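Local coordinates for ABC-type phosphate transport system, periplasmic component (Lactobacillus brevis, PDB 4ECF), which binds phosphate and probably delivers it, as the solute-binding component, to an ABC transporter that imports phosphate across the cytoplasmic membrane, at residues Gly132-Phe137 and Ile170-Phe175. Sequence-based numbering, arbitrary orientation.
Sequences GTRATF and ISYVAF. With PO4 (phosphate ion), chain B.
Tyr-172 lays one face of its ring over the Phe-137 ring in an offset stack, the centroids 4.6 Å apart and the planes only 19° from parallel. The slip sets Tyr-172 CD2 over the face of the Phe-137 ring, displaced toward its rim, while Tyr-172 CB lies 3.9 Å from the centroid of the Phe-137 ring, a CH-pi contact close to the ring normal. That CB already points at helix 132-140, and CG, set between the backbone N and the carbonyl carbon (chi1 40°), lays the ring along Phe-137. At the tyrosine ring edge, near its plane, Thr-133 CG2 comes within 3.8 Å of Tyr-172 CD1. The extended chain of Arg-134 passes the phenol, its CG 3.4 Å from Tyr-172 OH; that hydroxyl is hydrogen-bonded to Asn-126 and Arg-127 of strand 123-127. The guanidinium goes to Glu-138 and the carbonyl of Arg-127. With Tyr-172 replaced by an alanine, Phe-137 would probably lose its stacking partner, and Asn-126 ND2 and the Arg-127 N-H their hydroxyl. Thr-133 turns its methyl to the tyrosine and its hydroxyl to the ligand: OG1 donates to phosphate O1 (2.7 Å) and accepts from a water that in turn takes the Ala-174 N-H. The backbone N-H groups of Gly-132 and Thr-133 bind phosphate O2 (2.8 Å) and O1 (3.0 Å) at the helix N-terminus, whose dipole probably helps hold the anion in this periplasmic-binding-protein site, completed by residues such as Ser-131, Thr-12 and Arg-127. Apolar stacking thus seats the helix on the sheet, and its phosphate-binding end is tied to the strand through water.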
ATOM      1  N   GLY A 132       0.292  -2.957   5.966  1.00 17.63           N
ATOM      2  CA  GLY A 132      -0.641  -3.526   5.038  1.00 17.00           C
ATOM      3  C   GLY A 132       0.030  -3.895   3.730  1.00 18.53           C
ATOM      4  O   GLY A 132      -0.365  -4.878   3.056  1.00 18.43           O
ATOM      5  N   THR A 133       1.091  -3.161   3.412  1.00 16.90           N
ATOM      6  CA  THR A 133       1.948  -3.497   2.236  1.00 15.28           C
ATOM      7  C   THR A 133       2.566  -4.882   2.442  1.00 16.36           C
ATOM      8  O   THR A 133       2.527  -5.743   1.531  1.00 16.73           O
ATOM      9  CB  THR A 133       3.039  -2.458   2.017  1.00 16.08           C
ATOM     10  OG1 THR A 133       2.446  -1.140   1.908  1.00 16.70           O
ATOM     11  CG2 THR A 133       3.730  -2.775   0.680  1.00 15.43           C
ATOM     12  N   ARG A 134       3.139  -5.090   3.613  1.00 17.23           N
ATOM     13  CA  ARG A 134       3.738  -6.362   3.902  1.00 16.58           C
ATOM     14  C   ARG A 134       2.706  -7.522   3.846  1.00 19.51           C
ATOM     15  O   ARG A 134       2.975  -8.542   3.238  1.00 18.17           O
ATOM     16  CB  ARG A 134       4.472  -6.366   5.231  1.00 16.73           C
ATOM     17  CG  ARG A 134       5.030  -7.741   5.601  1.00 17.74           C
ATOM     18  CD  ARG A 134       5.916  -7.663   6.813  1.00 21.29           C
ATOM     19  NE  ARG A 134       6.390  -9.005   7.156  1.00 22.89           N
ATOM     20  CZ  ARG A 134       7.357  -9.233   8.030  1.00 25.18           C
ATOM     21  NH1 ARG A 134       7.954  -8.228   8.616  1.00 23.76           N
ATOM     22  NH2 ARG A 134       7.736 -10.480   8.283  1.00 28.78           N
ATOM     23  N   ALA A 135       1.523  -7.346   4.459  1.00 17.59           N
ATOM     24  CA  ALA A 135       0.503  -8.388   4.428  1.00 19.21           C
ATOM     25  C   ALA A 135       0.097  -8.744   3.010  1.00 19.35           C
ATOM     26  O   ALA A 135      -0.053  -9.904   2.654  1.00 18.19           O
ATOM     27  CB  ALA A 135      -0.698  -7.979   5.272  1.00 19.99           C
ATOM     28  N   THR A 136      -0.077  -7.710   2.186  1.00 18.32           N
ATOM     29  CA  THR A 136      -0.532  -7.899   0.801  1.00 17.56           C
ATOM     30  C   THR A 136       0.541  -8.585  -0.009  1.00 16.87           C
ATOM     31  O   THR A 136       0.268  -9.507  -0.796  1.00 17.78           O
ATOM     32  CB  THR A 136      -0.952  -6.538   0.176  1.00 18.92           C
ATOM     33  OG1 THR A 136      -2.016  -5.989   0.964  1.00 18.14           O
ATOM     34  CG2 THR A 136      -1.474  -6.770  -1.225  1.00 20.69           C
ATOM     35  N   PHE A 137       1.789  -8.208   0.256  1.00 17.97           N
ATOM     36  CA  PHE A 137       2.929  -8.737  -0.481  1.00 16.43           C
ATOM     37  C   PHE A 137       3.124 -10.228  -0.138  1.00 16.90           C
ATOM     38  O   PHE A 137       3.276 -11.081  -1.037  1.00 16.80           O
ATOM     39  CB  PHE A 137       4.192  -7.915  -0.194  1.00 16.34           C
ATOM     40  CG  PHE A 137       5.406  -8.389  -0.963  1.00 17.37           C
ATOM     41  CD1 PHE A 137       5.510  -8.144  -2.320  1.00 19.14           C
ATOM     42  CD2 PHE A 137       6.447  -9.084  -0.328  1.00 19.64           C
ATOM     43  CE1 PHE A 137       6.636  -8.540  -3.042  1.00 19.48           C
ATOM     44  CE2 PHE A 137       7.562  -9.507  -1.058  1.00 20.44           C
ATOM     45  CZ  PHE A 137       7.658  -9.225  -2.400  1.00 18.92           C
ATOM     46  N   ILE A 170      16.600  -5.579  -1.658  1.00 16.29           N
ATOM     47  CA  ILE A 170      15.259  -5.730  -2.171  1.00 16.28           C
ATOM     48  C   ILE A 170      14.211  -5.480  -1.084  1.00 17.14           C
ATOM     49  O   ILE A 170      14.363  -5.876   0.035  1.00 18.08           O
ATOM     50  CB  ILE A 170      15.088  -7.121  -2.829  1.00 15.73           C
ATOM     51  CG1 ILE A 170      13.697  -7.277  -3.413  1.00 15.47           C
ATOM     52  CG2 ILE A 170      15.425  -8.257  -1.830  1.00 16.73           C
ATOM     53  CD1 ILE A 170      13.495  -8.520  -4.288  1.00 15.37           C
ATOM     54  N   SER A 171      13.112  -4.845  -1.479  1.00 15.65           N
ATOM     55  CA  SER A 171      11.949  -4.638  -0.606  1.00 16.95           C
ATOM     56  C   SER A 171      10.700  -4.555  -1.478  1.00 17.23           C
ATOM     57  O   SER A 171      10.681  -5.027  -2.622  1.00 17.36           O
ATOM     58  CB  SER A 171      12.090  -3.403   0.272  1.00 18.83           C
ATOM     59  OG  SER A 171      11.157  -3.443   1.347  1.00 19.10           O
ATOM     60  N   TYR A 172       9.664  -4.017  -0.884  1.00 17.90           N
ATOM     61  CA  TYR A 172       8.372  -3.877  -1.568  1.00 19.67           C
ATOM     62  C   TYR A 172       7.763  -2.548  -1.177  1.00 19.30           C
ATOM     63  O   TYR A 172       7.880  -2.132  -0.025  1.00 18.82           O
ATOM     64  CB  TYR A 172       7.478  -5.065  -1.204  1.00 19.53           C
ATOM     65  CG  TYR A 172       7.565  -5.471   0.218  1.00 18.50           C
ATOM     66  CD1 TYR A 172       6.831  -4.832   1.188  1.00 19.79           C
ATOM     67  CD2 TYR A 172       8.493  -6.440   0.648  1.00 17.71           C
ATOM     68  CE1 TYR A 172       6.925  -5.182   2.524  1.00 20.86           C
ATOM     69  CE2 TYR A 172       8.595  -6.806   1.970  1.00 20.89           C
ATOM     70  CZ  TYR A 172       7.806  -6.164   2.930  1.00 21.89           C
ATOM     71  OH  TYR A 172       7.913  -6.524   4.262  1.00 22.04           O
ATOM     72  N   VAL A 173       7.035  -1.915  -2.115  1.00 17.93           N
ATOM     73  CA  VAL A 173       6.447  -0.625  -1.887  1.00 19.21           C
ATOM     74  C   VAL A 173       5.281  -0.396  -2.826  1.00 19.96           C
ATOM     75  O   VAL A 173       5.204  -0.973  -3.922  1.00 17.50           O
ATOM     76  CB  VAL A 173       7.487   0.522  -2.034  1.00 21.76           C
ATOM     77  CG1 VAL A 173       7.788   0.847  -3.509  1.00 18.49           C
ATOM     78  CG2 VAL A 173       7.114   1.697  -1.156  1.00 25.00           C
ATOM     79  N   ALA A 174       4.352   0.401  -2.341  1.00 19.50           N
ATOM     80  CA  ALA A 174       3.202   0.840  -3.169  1.00 19.97           C
ATOM     81  C   ALA A 174       3.689   1.545  -4.453  1.00 20.04           C
ATOM     82  O   ALA A 174       4.666   2.266  -4.437  1.00 19.73           O
ATOM     83  CB  ALA A 174       2.302   1.767  -2.338  1.00 20.32           C
ATOM     84  N   PHE A 175       2.951   1.379  -5.569  1.00 21.48           N
ATOM     85  CA  PHE A 175       3.320   1.949  -6.863  1.00 21.80           C
ATOM     86  C   PHE A 175       3.715   3.462  -6.879  1.00 25.45           C
ATOM     87  O   PHE A 175       4.727   3.845  -7.502  1.00 30.93           O
ATOM     88  CB  PHE A 175       2.159   1.762  -7.869  1.00 23.07           C
ATOM     89  CG  PHE A 175       2.025   0.378  -8.486  1.00 20.19           C
ATOM     90  CD1 PHE A 175       2.701  -0.744  -8.023  1.00 17.55           C
ATOM     91  CD2 PHE A 175       1.107   0.189  -9.505  1.00 18.82           C
ATOM     92  CE1 PHE A 175       2.509  -1.984  -8.617  1.00 18.71           C
ATOM     93  CE2 PHE A 175       0.934  -1.057 -10.107  1.00 18.90           C
ATOM     94  CZ  PHE A 175       1.612  -2.131  -9.645  1.00 19.31           C
TER
HETATM   95  P   PO4 B 300       1.349   0.384   5.107  1.00 16.89           P
HETATM   96  O1  PO4 B 300       2.300  -0.659   4.533  1.00 18.46           O
HETATM   97  O2  PO4 B 300       0.316  -0.189   6.007  1.00 15.66           O
HETATM   98  O3  PO4 B 300       2.082   1.526   5.756  1.00 16.14           O
HETATM   99  O4  PO4 B 300       0.574   1.083   3.886  1.00 16.24           O
HETATM  100  O   HOH W   1       4.209   0.590   0.517  1.00 17.18           O